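Local coordinates for protein metazoan TIR-STING fusion (Crassostrea gigas, PDB 6WT6) that is a fusion protein that joins a TIR domain to a STING ligand-binding domain in one polypeptide, at residues Ala33-Cys38 with Arg47-Ser52; Arg56-Cys61 with Asp154-Ile159; Arg227-Asp232 with Ile237-His242; Ile262-Val265 with Glu271-Phe274. All coordinates share one frame; numbering follows the deposited sequence.

Contact 1 of 4, residues Ala33-Cys38 with Arg47-Ser52; sequences AFISYC and RTILDS
A single methyl group carries the meeting of I35 with L50. CD1 of I35 lies 3.6 Å from CB of L50 and equally close to its CA, so the isoleucine tip presses on the root of the leucine and on the helix backbone more closely than on the leucine's branched end. The two side chains cross at about a right angle, and CD1 of L50 comes to 3.9 Å from CD1 of I35. The reach of I35 follows from its torsions: CG1 stands opposite the carbonyl carbon (chi1 -65°), and CD1 continues the chain fully extended, directed at the helix. Roughly at a right angle to this approach, I49 offers its CG2 branch, 4.2 Å from CD1 of I35, a looser apolar touch.

Strand 31-36 and helix 43-56 are the first two elements of a beta-alpha-beta unit that returns through strand 60-62 to the parallel sheet of the TIR domain. I35 fills the layer between sheet and helix. The same layer takes in A46, which I35 also touches, and C60 and F62, against which L50 packs.

Polar interactions stay within the helix or lead out of the pair. S52 OG donates to T48 O over 2.9 Å, and S52 N binds the same oxygen from the opposite face of its carbonyl plane, so one residue grips that acceptor twice. R47 NE makes a long ion pair with D51 OD1, 3.9 Å away, one turn along the helix; the guanidinium has a second carboxylate in E64, with which NH1 forms a salt bridge.

Contact 2 of 4, residues Arg56-Cys61 with Asp154-Ile159; sequences RGFTCC and DIIQAI
This is a buried apolar contact in the TIR domain, where F58, at the turn leading out of helix 43-56, packs against I156 and I159 on one side of helix 153-159, with the aliphatic part of R56 at its outer margin. The phenyl ring bridges successive turns of that helix. CG2 of I159 lies 3.6 Å from CD1 of F58, and CB of the same isoleucine sits over one face of the ring. At the far rim CE2 of F58 meets CG2 of I156 at 3.5 Å. With CG1 beside the backbone N in both isoleucines (chi1 -70° in I156, -58° in I159), CG2 stands opposite that N and meets the phenylalanine, while the longer branch of I156 goes to the arginine.

The turn itself is a Schellman motif: G57, with positive phi, ends the helix and releases the chain toward strand 60-62, an edge of the parallel sheet within this chain. V53 of helix 43-56 touches F58 and I159 alike, and H32 meets the F58 ring edge to face.

R56 closes the outer end of the contact. Its chain bends at chi2 and chi3 and folds round CD1 of I156, which touches CG at 3.6 Å and lies over one face of the guanidinium, equally near NH2. That same nitrogen forms a salt bridge with D153, just before the helix segment, so the charged group is held while its flat face covers a methyl.

Contact 3 of 4, residues Arg227-Asp232 with Ile237-His242; sequences RDSIAD and IKHRGH
A231 and I237 form the close-packed part of this contact, between a short 3-10 turn and the start of strand 238-243. CB of A231 lies 3.5 Å from the carbonyl O of I237 and 4.0 Å from its CG2, so the small methyl fits against backbone and branch together. The longer arm of I237 runs along the turn: CD1 comes to 3.8 Å from the carbonyl O of I230. CG1 stands opposite the carbonyl carbon (chi1 -53°), which sends this arm past A231 to its neighbour. I237 also touches M342 and P343 of helix 341-356.

Toward solvent the packing thins out. H239, an exposed residue, swings its ring back to the loop, where CE1 approaches S229 OG at 3.3 Å and ND1 stays 4.2 Å from A231 CB. The S229 hydroxyl is engaged otherwise: it accepts from A231 N over 3.1 Å, with an N-H...O angle of 144°, and it shares a hydrogen bond with the Y263 hydroxyl. Y263 also meets the H239 ring, their planes at about 60°, so the tyrosine lies beside both polar members of the contact. A weak bond from S229 N to D232 OD2 further ties the loop to itself.

The bond from A231 N to S229 OG defines an ST turn, here opening a 3-10 segment in the connection between strands 212-221 and 238-243 of the STING ligand-binding domain.

Contact 4 of 4, residues Ile262-Val265 with Glu271-Phe274; sequences IYSV and EDYF
The F274 ring carries S264 OG over one face, 3.8 Å above the plane and displaced toward the rim, while CG2 of I262 approaches its edge at 4.3 Å from CD2. The Y273 ring has the carbonyl O of V265 at its edge, near its plane. These two aromatic residues point to opposite faces of the sheet, F274 with S264 and Y273 with V265. Setting OG of S264 opposite its backbone N (chi1 -166°) brings it over the phenyl face and also within 3.6 Å of CB of D272.

On the other face CG1 of V265 touches CB of Y273 at 4.0 Å, and the pair cross at a slant. This part of the tyrosine makes the contact; its ring leads on toward I350 and K351.

Between the faces runs an antiparallel ladder. V265 and Y273 are the hydrogen-bonded pair: Y273 N donates to V265 O over 2.7 Å in a fairly straight bond (166°), and V265 N to Y273 O over 2.8 Å at a more bent 136°. S264 and F274 form the adjoining non-hydrogen-bonded pair, where CA of F274 makes a CA-H...O contact of 3.3 Å with Y263 O.

The two strands make a beta hairpin inside the mixed sheet of the STING ligand-binding domain. Strand 238-243 flanks strand 260-266, strand 212-221 lies beyond strand 272-279, and helix 341-356 covers the face bearing V265 and Y273.

Overall arrangement
From the N terminus the four contacts follow in series, none nesting in or crossing another. Contact 1 closes the short connection from strand 31-36 into helix 43-56. Contact 2 opens at the end of that helix and spans 92 residues, bringing helix 153-159 back beside it; the two join where strands 31-36 and 60-62 pair. In the STING ligand-binding domain, contact 3 closes a four-residue loop and contact 4 a hairpin, and they meet through adjacent strands 238-243 and 260-266. The centres of contacts 1 and 3 lie about 59 Å apart, on opposite sides of the chain's centre. Contacts 1 and 2 tie parts of the TIR domain together, 3 and 4 parts of the STING ligand-binding domain.

Contact 1 of 4, residues Ala33-Cys38 with Arg47-Ser52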
loop_
_atom_site.group_PDB
_atom_site.type_symbol
_atom_site.label_atom_id
_atom_site.label_comp_id
_atom_site.label_asym_id
_atom_site.label_seq_id
_atom_site.Cartn_x
_atom_site.Cartn_y
_atom_site.Cartn_z
ATOM N N ALA A 33 20.683 -0.493 18.450
ATOM C CA ALA A 33 20.154 0.794 18.029
ATOM C C ALA A 33 20.939 1.330 16.841
ATOM O O ALA A 33 22.169 1.237 16.803
ATOM C CB ALA A 33 20.186 1.811 19.175
ATOM N N PHE A 34 20.216 1.879 15.872
ATOM C CA PHE A 34 20.805 2.667 14.802
ATOM C C PHE A 34 20.610 4.138 15.132
ATOM O O PHE A 34 19.486 4.577 15.392
ATOM C CB PHE A 34 20.172 2.344 13.447
ATOM C CG PHE A 34 20.617 3.259 12.334
ATOM C CD1 PHE A 34 21.879 3.131 11.775
ATOM C CD2 PHE A 34 19.771 4.241 11.841
ATOM C CE1 PHE A 34 22.291 3.968 10.750
ATOM C CE2 PHE A 34 20.178 5.081 10.815
ATOM C CZ PHE A 34 21.440 4.943 10.270
ATOM N N ILE A 35 21.706 4.887 15.135
ATOM C CA ILE A 35 21.675 6.315 15.417
ATOM C C ILE A 35 21.578 7.050 14.084
ATOM O O ILE A 35 22.547 7.112 13.324
ATOM C CB ILE A 35 22.903 6.751 16.223
ATOM C CG1 ILE A 35 22.873 6.098 17.604
ATOM C CG2 ILE A 35 22.962 8.265 16.347
ATOM C CD1 ILE A 35 24.049 6.443 18.474
ATOM N N SER A 36 20.396 7.592 13.795
ATOM C CA SER A 36 20.151 8.361 12.583
ATOM C C SER A 36 20.349 9.839 12.896
ATOM O O SER A 36 19.633 10.404 13.728
ATOM C CB SER A 36 18.742 8.103 12.051
ATOM O OG SER A 36 18.533 8.754 10.812
ATOM N N TYR A 37 21.318 10.460 12.227
ATOM C CA TYR A 37 21.662 11.847 12.487
ATOM C C TYR A 37 21.988 12.541 11.174
ATOM O O TYR A 37 22.341 11.902 10.180
ATOM C CB TYR A 37 22.845 11.961 13.457
ATOM C CG TYR A 37 24.131 11.355 12.932
ATOM C CD1 TYR A 37 24.341 9.980 12.964
ATOM C CD2 TYR A 37 25.140 12.157 12.416
ATOM C CE1 TYR A 37 25.515 9.424 12.486
ATOM C CE2 TYR A 37 26.315 11.612 11.941
ATOM C CZ TYR A 37 26.499 10.248 11.976
ATOM O OH TYR A 37 27.672 9.706 11.502
ATOM N N CYS A 38 21.853 13.867 11.180
ATOM C CA CYS A 38 22.304 14.683 10.061
ATOM C C CYS A 38 23.799 14.934 10.204
ATOM O O CYS A 38 24.235 15.568 11.170
ATOM C CB CYS A 38 21.542 16.005 10.004
ATOM S SG CYS A 38 22.180 17.157 8.760
ATOM N N ARG A 47 27.767 11.357 18.240
ATOM C CA ARG A 47 28.883 10.647 18.858
ATOM C C ARG A 47 28.728 10.593 20.373
ATOM O O ARG A 47 29.018 9.566 20.997
ATOM C CB ARG A 47 30.209 11.313 18.482
ATOM C CG ARG A 47 31.029 10.552 17.450
ATOM C CD ARG A 47 32.416 10.205 17.983
ATOM N NE ARG A 47 32.580 8.771 18.211
ATOM C CZ ARG A 47 33.054 7.921 17.302
ATOM N NH1 ARG A 47 33.412 8.363 16.104
ATOM N NH2 ARG A 47 33.169 6.632 17.591
ATOM N N THR A 48 28.272 11.692 20.979
ATOM C CA THR A 48 28.076 11.715 22.425
ATOM C C THR A 48 27.048 10.675 22.853
ATOM O O THR A 48 27.283 9.902 23.790
ATOM C CB THR A 48 27.652 13.115 22.873
ATOM O OG1 THR A 48 28.664 14.064 22.505
ATOM C CG2 THR A 48 27.448 13.157 24.383
ATOM N N ILE A 49 25.901 10.633 22.168
ATOM C CA ILE A 49 24.885 9.631 22.481
ATOM C C ILE A 49 25.420 8.230 22.215
ATOM O O ILE A 49 25.191 7.304 23.002
ATOM C CB ILE A 49 23.593 9.908 21.688
ATOM C CG1 ILE A 49 22.903 11.168 22.218
ATOM C CG2 ILE A 49 22.650 8.710 21.748
ATOM C CD1 ILE A 49 21.620 11.521 21.492
ATOM N N LEU A 50 26.156 8.057 21.115
ATOM C CA LEU A 50 26.740 6.756 20.798
ATOM C C LEU A 50 27.647 6.266 21.918
ATOM O O LEU A 50 27.518 5.129 22.385
ATOM C CB LEU A 50 27.520 6.839 19.488
ATOM C CG LEU A 50 28.351 5.595 19.164
ATOM C CD1 LEU A 50 27.444 4.459 18.734
ATOM C CD2 LEU A 50 29.407 5.890 18.103
ATOM N N ASP A 51 28.583 7.113 22.353
ATOM C CA ASP A 51 29.514 6.715 23.404
ATOM C C ASP A 51 28.788 6.412 24.708
ATOM O O ASP A 51 29.224 5.546 25.475
ATOM C CB ASP A 51 30.566 7.805 23.615
ATOM C CG ASP A 51 31.474 7.984 22.409
ATOM O OD1 ASP A 51 31.591 7.035 21.603
ATOM O OD2 ASP A 51 32.076 9.070 22.267
ATOM N N SER A 52 27.675 7.104 24.971
ATOM C CA SER A 52 26.912 6.849 26.189
ATOM C C SER A 52 26.258 5.475 26.155
ATOM O O SER A 52 26.197 4.786 27.181
ATOM C CB SER A 52 25.850 7.931 26.382
ATOM O OG SER A 52 26.426 9.223 26.422
#

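Contact 2 of 4, residues Arg56-Cys61 with Asp154-Ile159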
loop_
_atom_site.group_PDB
_atom_site.type_symbol
_atom_site.label_atom_id
_atom_site.label_comp_id
_atom_site.label_asym_id
_atom_site.label_seq_id
_atom_site.Cartn_x
_atom_site.Cartn_y
_atom_site.Cartn_z
ATOM N N ARG A 56 27.509 1.305 28.080
ATOM C CA ARG A 56 26.592 0.550 28.929
ATOM C C ARG A 56 26.465 -0.905 28.497
ATOM O O ARG A 56 25.960 -1.727 29.268
ATOM C CB ARG A 56 25.213 1.210 28.933
ATOM C CG ARG A 56 25.210 2.627 29.486
ATOM C CD ARG A 56 25.370 2.638 30.997
ATOM N NE ARG A 56 24.141 2.242 31.681
ATOM C CZ ARG A 56 23.238 3.100 32.144
ATOM N NH1 ARG A 56 22.145 2.655 32.752
ATOM N NH2 ARG A 56 23.428 4.405 32.001
ATOM N N GLY A 57 26.907 -1.245 27.290
ATOM C CA GLY A 57 26.887 -2.609 26.805
ATOM C C GLY A 57 26.173 -2.796 25.486
ATOM O O GLY A 57 26.396 -3.812 24.815
ATOM N N PHE A 58 25.325 -1.852 25.083
ATOM C CA PHE A 58 24.595 -1.998 23.833
ATOM C C PHE A 58 25.527 -1.842 22.634
ATOM O O PHE A 58 26.519 -1.109 22.678
ATOM C CB PHE A 58 23.462 -0.973 23.754
ATOM C CG PHE A 58 22.449 -1.098 24.855
ATOM C CD1 PHE A 58 21.338 -1.912 24.704
ATOM C CD2 PHE A 58 22.610 -0.405 26.044
ATOM C CE1 PHE A 58 20.405 -2.033 25.718
ATOM C CE2 PHE A 58 21.681 -0.523 27.064
ATOM C CZ PHE A 58 20.576 -1.336 26.900
ATOM N N THR A 59 25.197 -2.550 21.557
ATOM C CA THR A 59 25.924 -2.470 20.295
ATOM C C THR A 59 25.126 -1.608 19.323
ATOM O O THR A 59 23.960 -1.903 19.041
ATOM C CB THR A 59 26.166 -3.861 19.709
ATOM O OG1 THR A 59 27.126 -4.558 20.512
ATOM C CG2 THR A 59 26.680 -3.763 18.280
ATOM N N CYS A 60 25.751 -0.553 18.810
ATOM C CA CYS A 60 25.068 0.408 17.961
ATOM C C CYS A 60 25.706 0.465 16.579
ATOM O O CYS A 60 26.834 0.012 16.365
ATOM C CB CYS A 60 25.077 1.808 18.586
ATOM S SG CYS A 60 24.048 1.982 20.053
ATOM N N CYS A 61 24.953 1.031 15.639
ATOM C CA CYS A 61 25.412 1.287 14.280
ATOM C C CYS A 61 25.519 2.794 14.092
ATOM O O CYS A 61 24.526 3.514 14.249
ATOM C CB CYS A 61 24.459 0.678 13.250
ATOM S SG CYS A 61 24.871 1.039 11.522
ATOM N N ASP A 154 17.718 8.165 29.838
ATOM C CA ASP A 154 16.356 7.881 29.394
ATOM C C ASP A 154 16.326 7.134 28.067
ATOM O O ASP A 154 15.431 6.310 27.844
ATOM C CB ASP A 154 15.556 9.179 29.283
ATOM C CG ASP A 154 15.060 9.675 30.626
ATOM O OD1 ASP A 154 15.301 8.987 31.640
ATOM O OD2 ASP A 154 14.424 10.749 30.669
ATOM N N ILE A 155 17.276 7.407 27.173
ATOM C CA ILE A 155 17.252 6.733 25.880
ATOM C C ILE A 155 17.690 5.281 26.025
ATOM O O ILE A 155 17.204 4.405 25.300
ATOM C CB ILE A 155 18.110 7.503 24.857
ATOM C CG1 ILE A 155 19.537 7.682 25.368
ATOM C CG2 ILE A 155 17.506 8.869 24.570
ATOM C CD1 ILE A 155 20.499 6.668 24.841
ATOM N N ILE A 156 18.596 4.997 26.964
ATOM C CA ILE A 156 18.959 3.612 27.253
ATOM C C ILE A 156 17.743 2.849 27.756
ATOM O O ILE A 156 17.562 1.662 27.451
ATOM C CB ILE A 156 20.120 3.569 28.265
ATOM C CG1 ILE A 156 21.411 4.058 27.611
ATOM C CG2 ILE A 156 20.298 2.167 28.836
ATOM C CD1 ILE A 156 22.401 4.636 28.589
ATOM N N GLN A 157 16.880 3.525 28.517
ATOM C CA GLN A 157 15.665 2.897 29.023
ATOM C C GLN A 157 14.772 2.421 27.883
ATOM O O GLN A 157 14.129 1.370 27.987
ATOM C CB GLN A 157 14.913 3.881 29.922
ATOM C CG GLN A 157 13.661 3.317 30.569
ATOM C CD GLN A 157 13.973 2.367 31.707
ATOM O OE1 GLN A 157 14.863 2.624 32.519
ATOM N NE2 GLN A 157 13.245 1.259 31.769
ATOM N N ALA A 158 14.731 3.175 26.781
ATOM C CA ALA A 158 13.869 2.809 25.662
ATOM C C ALA A 158 14.475 1.707 24.802
ATOM O O ALA A 158 13.735 0.979 24.129
ATOM C CB ALA A 158 13.571 4.039 24.805
ATOM N N ILE A 159 15.803 1.564 24.810
ATOM C CA ILE A 159 16.445 0.524 24.011
ATOM C C ILE A 159 16.205 -0.856 24.616
ATOM O O ILE A 159 16.170 -1.861 23.894
ATOM C CB ILE A 159 17.949 0.826 23.866
ATOM C CG1 ILE A 159 18.163 2.196 23.221
ATOM C CG2 ILE A 159 18.646 -0.242 23.033
ATOM C CD1 ILE A 159 19.616 2.612 23.151
#

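Contact 3 of 4, residues Arg227-Asp232 with Ile237-His242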
loop_
_atom_site.group_PDB
_atom_site.type_symbol
_atom_site.label_atom_id
_atom_site.label_comp_id
_atom_site.label_asym_id
_atom_site.label_seq_id
_atom_site.Cartn_x
_atom_site.Cartn_y
_atom_site.Cartn_z
ATOM N N ARG A 227 -12.098 -16.641 -6.520
ATOM C CA ARG A 227 -12.151 -17.957 -7.130
ATOM C C ARG A 227 -11.481 -17.914 -8.500
ATOM O O ARG A 227 -11.193 -16.844 -9.041
ATOM C CB ARG A 227 -13.606 -18.429 -7.225
ATOM C CG ARG A 227 -14.355 -18.278 -5.897
ATOM C CD ARG A 227 -15.757 -18.843 -5.931
ATOM N NE ARG A 227 -15.744 -20.299 -5.865
ATOM C CZ ARG A 227 -16.824 -21.047 -5.674
ATOM N NH1 ARG A 227 -18.013 -20.478 -5.525
ATOM N NH2 ARG A 227 -16.714 -22.367 -5.632
ATOM N N ASP A 228 -11.204 -19.100 -9.051
ATOM C CA ASP A 228 -10.515 -19.160 -10.337
ATOM C C ASP A 228 -11.337 -18.513 -11.441
ATOM O O ASP A 228 -10.775 -17.930 -12.376
ATOM C CB ASP A 228 -10.189 -20.609 -10.702
ATOM C CG ASP A 228 -8.953 -21.130 -9.992
ATOM O OD1 ASP A 228 -8.000 -20.345 -9.777
ATOM O OD2 ASP A 228 -8.933 -22.331 -9.650
ATOM N N SER A 229 -12.661 -18.600 -11.349
ATOM C CA SER A 229 -13.555 -17.994 -12.323
ATOM C C SER A 229 -14.821 -17.560 -11.603
ATOM O O SER A 229 -15.283 -18.251 -10.692
ATOM C CB SER A 229 -13.890 -18.978 -13.452
ATOM O OG SER A 229 -14.925 -18.480 -14.275
ATOM N N ILE A 230 -15.372 -16.411 -12.002
ATOM C CA ILE A 230 -16.630 -15.963 -11.411
ATOM C C ILE A 230 -17.745 -16.947 -11.726
ATOM O O ILE A 230 -18.723 -17.051 -10.975
ATOM C CB ILE A 230 -16.977 -14.541 -11.889
ATOM C CG1 ILE A 230 -18.170 -13.982 -11.115
ATOM C CG2 ILE A 230 -17.269 -14.531 -13.378
ATOM C CD1 ILE A 230 -17.882 -13.723 -9.647
ATOM N N ALA A 231 -17.604 -17.703 -12.819
ATOM C CA ALA A 231 -18.554 -18.749 -13.168
ATOM C C ALA A 231 -18.558 -19.897 -12.165
ATOM O O ALA A 231 -19.497 -20.700 -12.175
ATOM C CB ALA A 231 -18.252 -19.274 -14.574
ATOM N N ASP A 232 -17.542 -19.993 -11.304
ATOM C CA ASP A 232 -17.549 -20.984 -10.235
ATOM C C ASP A 232 -18.595 -20.692 -9.171
ATOM O O ASP A 232 -18.797 -21.524 -8.281
ATOM C CB ASP A 232 -16.169 -21.071 -9.581
ATOM C CG ASP A 232 -15.131 -21.680 -10.498
ATOM O OD1 ASP A 232 -15.523 -22.470 -11.379
ATOM O OD2 ASP A 232 -13.930 -21.372 -10.338
ATOM N N ILE A 237 -23.900 -19.412 -14.901
ATOM C CA ILE A 237 -22.990 -18.444 -15.505
ATOM C C ILE A 237 -22.097 -19.203 -16.479
ATOM O O ILE A 237 -21.356 -20.108 -16.074
ATOM C CB ILE A 237 -22.155 -17.719 -14.438
ATOM C CG1 ILE A 237 -23.064 -17.111 -13.365
ATOM C CG2 ILE A 237 -21.277 -16.655 -15.081
ATOM C CD1 ILE A 237 -22.313 -16.600 -12.145
ATOM N N LYS A 238 -22.165 -18.847 -17.762
ATOM C CA LYS A 238 -21.561 -19.637 -18.828
ATOM C C LYS A 238 -20.408 -18.889 -19.482
ATOM O O LYS A 238 -20.551 -17.721 -19.858
ATOM C CB LYS A 238 -22.600 -20.007 -19.889
ATOM C CG LYS A 238 -23.770 -20.825 -19.370
ATOM C CD LYS A 238 -24.639 -21.303 -20.522
ATOM C CE LYS A 238 -25.881 -22.038 -20.035
ATOM N NZ LYS A 238 -26.652 -22.626 -21.171
ATOM N N HIS A 239 -19.275 -19.573 -19.632
ATOM C CA HIS A 239 -18.168 -19.043 -20.416
ATOM C C HIS A 239 -18.598 -18.848 -21.865
ATOM O O HIS A 239 -19.186 -19.747 -22.473
ATOM C CB HIS A 239 -16.971 -19.992 -20.344
ATOM C CG HIS A 239 -15.959 -19.625 -19.306
ATOM N ND1 HIS A 239 -16.014 -20.091 -18.009
ATOM C CD2 HIS A 239 -14.855 -18.842 -19.377
ATOM C CE1 HIS A 239 -14.990 -19.607 -17.327
ATOM N NE2 HIS A 239 -14.274 -18.844 -18.133
ATOM N N ARG A 240 -18.299 -17.669 -22.424
ATOM C CA ARG A 240 -18.705 -17.335 -23.785
ATOM C C ARG A 240 -17.537 -16.849 -24.636
ATOM O O ARG A 240 -17.755 -16.198 -25.662
ATOM C CB ARG A 240 -19.807 -16.275 -23.783
ATOM C CG ARG A 240 -21.109 -16.712 -23.137
ATOM C CD ARG A 240 -21.743 -17.897 -23.856
ATOM N NE ARG A 240 -23.087 -18.171 -23.346
ATOM C CZ ARG A 240 -23.857 -19.179 -23.747
ATOM N NH1 ARG A 240 -23.426 -20.028 -24.668
ATOM N NH2 ARG A 240 -25.063 -19.339 -23.223
ATOM N N GLY A 241 -16.305 -17.141 -24.238
ATOM C CA GLY A 241 -15.165 -16.656 -24.985
ATOM C C GLY A 241 -14.405 -15.580 -24.242
ATOM O O GLY A 241 -14.419 -15.538 -23.007
ATOM N N HIS A 242 -13.746 -14.694 -24.986
ATOM C CA HIS A 242 -12.889 -13.694 -24.364
ATOM C C HIS A 242 -12.691 -12.516 -25.307
ATOM O O HIS A 242 -13.068 -12.555 -26.480
ATOM C CB HIS A 242 -11.546 -14.308 -23.962
ATOM C CG HIS A 242 -10.947 -15.186 -25.016
ATOM N ND1 HIS A 242 -10.483 -14.695 -26.217
ATOM C CD2 HIS A 242 -10.738 -16.523 -25.050
ATOM C CE1 HIS A 242 -10.010 -15.691 -26.945
ATOM N NE2 HIS A 242 -10.153 -16.811 -26.259
#

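Contact 4 of 4, residues Ile262-Val265 with Glu271-Phe274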
loop_
_atom_site.group_PDB
_atom_site.type_symbol
_atom_site.label_atom_id
_atom_site.label_comp_id
_atom_site.label_asym_id
_atom_site.label_seq_id
_atom_site.Cartn_x
_atom_site.Cartn_y
_atom_site.Cartn_z
ATOM N N ILE A 262 -15.519 -13.349 -21.309
ATOM C CA ILE A 262 -16.920 -13.003 -21.509
ATOM C C ILE A 262 -17.785 -14.110 -20.926
ATOM O O ILE A 262 -17.548 -15.298 -21.180
ATOM C CB ILE A 262 -17.245 -12.788 -22.996
ATOM C CG1 ILE A 262 -16.259 -11.793 -23.615
ATOM C CG2 ILE A 262 -18.673 -12.289 -23.152
ATOM C CD1 ILE A 262 -16.285 -10.435 -22.959
ATOM N N TYR A 263 -18.785 -13.723 -20.147
ATOM C CA TYR A 263 -19.733 -14.662 -19.577
ATOM C C TYR A 263 -21.143 -14.291 -20.009
ATOM O O TYR A 263 -21.400 -13.184 -20.494
ATOM C CB TYR A 263 -19.654 -14.691 -18.046
ATOM C CG TYR A 263 -18.308 -15.104 -17.498
ATOM C CD1 TYR A 263 -18.015 -16.438 -17.257
ATOM C CD2 TYR A 263 -17.332 -14.156 -17.213
ATOM C CE1 TYR A 263 -16.791 -16.822 -16.752
ATOM C CE2 TYR A 263 -16.102 -14.532 -16.705
ATOM C CZ TYR A 263 -15.840 -15.867 -16.475
ATOM O OH TYR A 263 -14.622 -16.256 -15.972
ATOM N N SER A 264 -22.054 -15.242 -19.828
ATOM C CA SER A 264 -23.474 -15.039 -20.061
ATOM C C SER A 264 -24.244 -15.325 -18.780
ATOM O O SER A 264 -23.817 -16.123 -17.939
ATOM C CB SER A 264 -23.989 -15.944 -21.185
ATOM O OG SER A 264 -25.265 -15.527 -21.633
ATOM N N VAL A 265 -25.396 -14.677 -18.646
ATOM C CA VAL A 265 -26.239 -14.840 -17.470
ATOM C C VAL A 265 -27.688 -14.626 -17.894
ATOM O O VAL A 265 -27.984 -13.757 -18.720
ATOM C CB VAL A 265 -25.797 -13.879 -16.342
ATOM C CG1 VAL A 265 -25.822 -12.435 -16.813
ATOM C CG2 VAL A 265 -26.655 -14.048 -15.134
ATOM N N GLU A 271 -33.940 -14.112 -21.002
ATOM C CA GLU A 271 -33.035 -13.286 -21.791
ATOM C C GLU A 271 -31.604 -13.443 -21.297
ATOM O O GLU A 271 -31.320 -13.254 -20.110
ATOM C CB GLU A 271 -33.452 -11.821 -21.714
ATOM C CG GLU A 271 -34.826 -11.551 -22.268
ATOM C CD GLU A 271 -34.858 -11.600 -23.778
ATOM O OE1 GLU A 271 -33.896 -11.117 -24.419
ATOM O OE2 GLU A 271 -35.847 -12.127 -24.324
ATOM N N ASP A 272 -30.701 -13.784 -22.211
ATOM C CA ASP A 272 -29.285 -13.882 -21.884
ATOM C C ASP A 272 -28.660 -12.497 -21.910
ATOM O O ASP A 272 -28.885 -11.720 -22.847
ATOM C CB ASP A 272 -28.551 -14.805 -22.860
ATOM C CG ASP A 272 -29.010 -16.246 -22.755
ATOM O OD1 ASP A 272 -29.668 -16.578 -21.754
ATOM O OD2 ASP A 272 -28.759 -17.029 -23.702
ATOM N N TYR A 273 -27.874 -12.194 -20.878
ATOM C CA TYR A 273 -27.120 -10.954 -20.789
ATOM C C TYR A 273 -25.640 -11.289 -20.717
ATOM O O TYR A 273 -25.241 -12.196 -19.977
ATOM C CB TYR A 273 -27.556 -10.138 -19.571
ATOM C CG TYR A 273 -28.842 -9.378 -19.794
ATOM C CD1 TYR A 273 -30.076 -9.991 -19.616
ATOM C CD2 TYR A 273 -28.823 -8.050 -20.206
ATOM C CE1 TYR A 273 -31.259 -9.297 -19.827
ATOM C CE2 TYR A 273 -29.997 -7.349 -20.422
ATOM C CZ TYR A 273 -31.212 -7.978 -20.230
ATOM O OH TYR A 273 -32.384 -7.283 -20.443
ATOM N N PHE A 274 -24.838 -10.566 -21.492
ATOM C CA PHE A 274 -23.414 -10.825 -21.619
ATOM C C PHE A 274 -22.607 -9.753 -20.897
ATOM O O PHE A 274 -23.008 -8.587 -20.821
ATOM C CB PHE A 274 -22.995 -10.875 -23.093
ATOM C CG PHE A 274 -23.569 -12.036 -23.857
ATOM C CD1 PHE A 274 -24.838 -11.960 -24.408
ATOM C CD2 PHE A 274 -22.832 -13.196 -24.044
ATOM C CE1 PHE A 274 -25.370 -13.021 -25.121
ATOM C CE2 PHE A 274 -23.358 -14.263 -24.761
ATOM C CZ PHE A 274 -24.630 -14.174 -25.298
#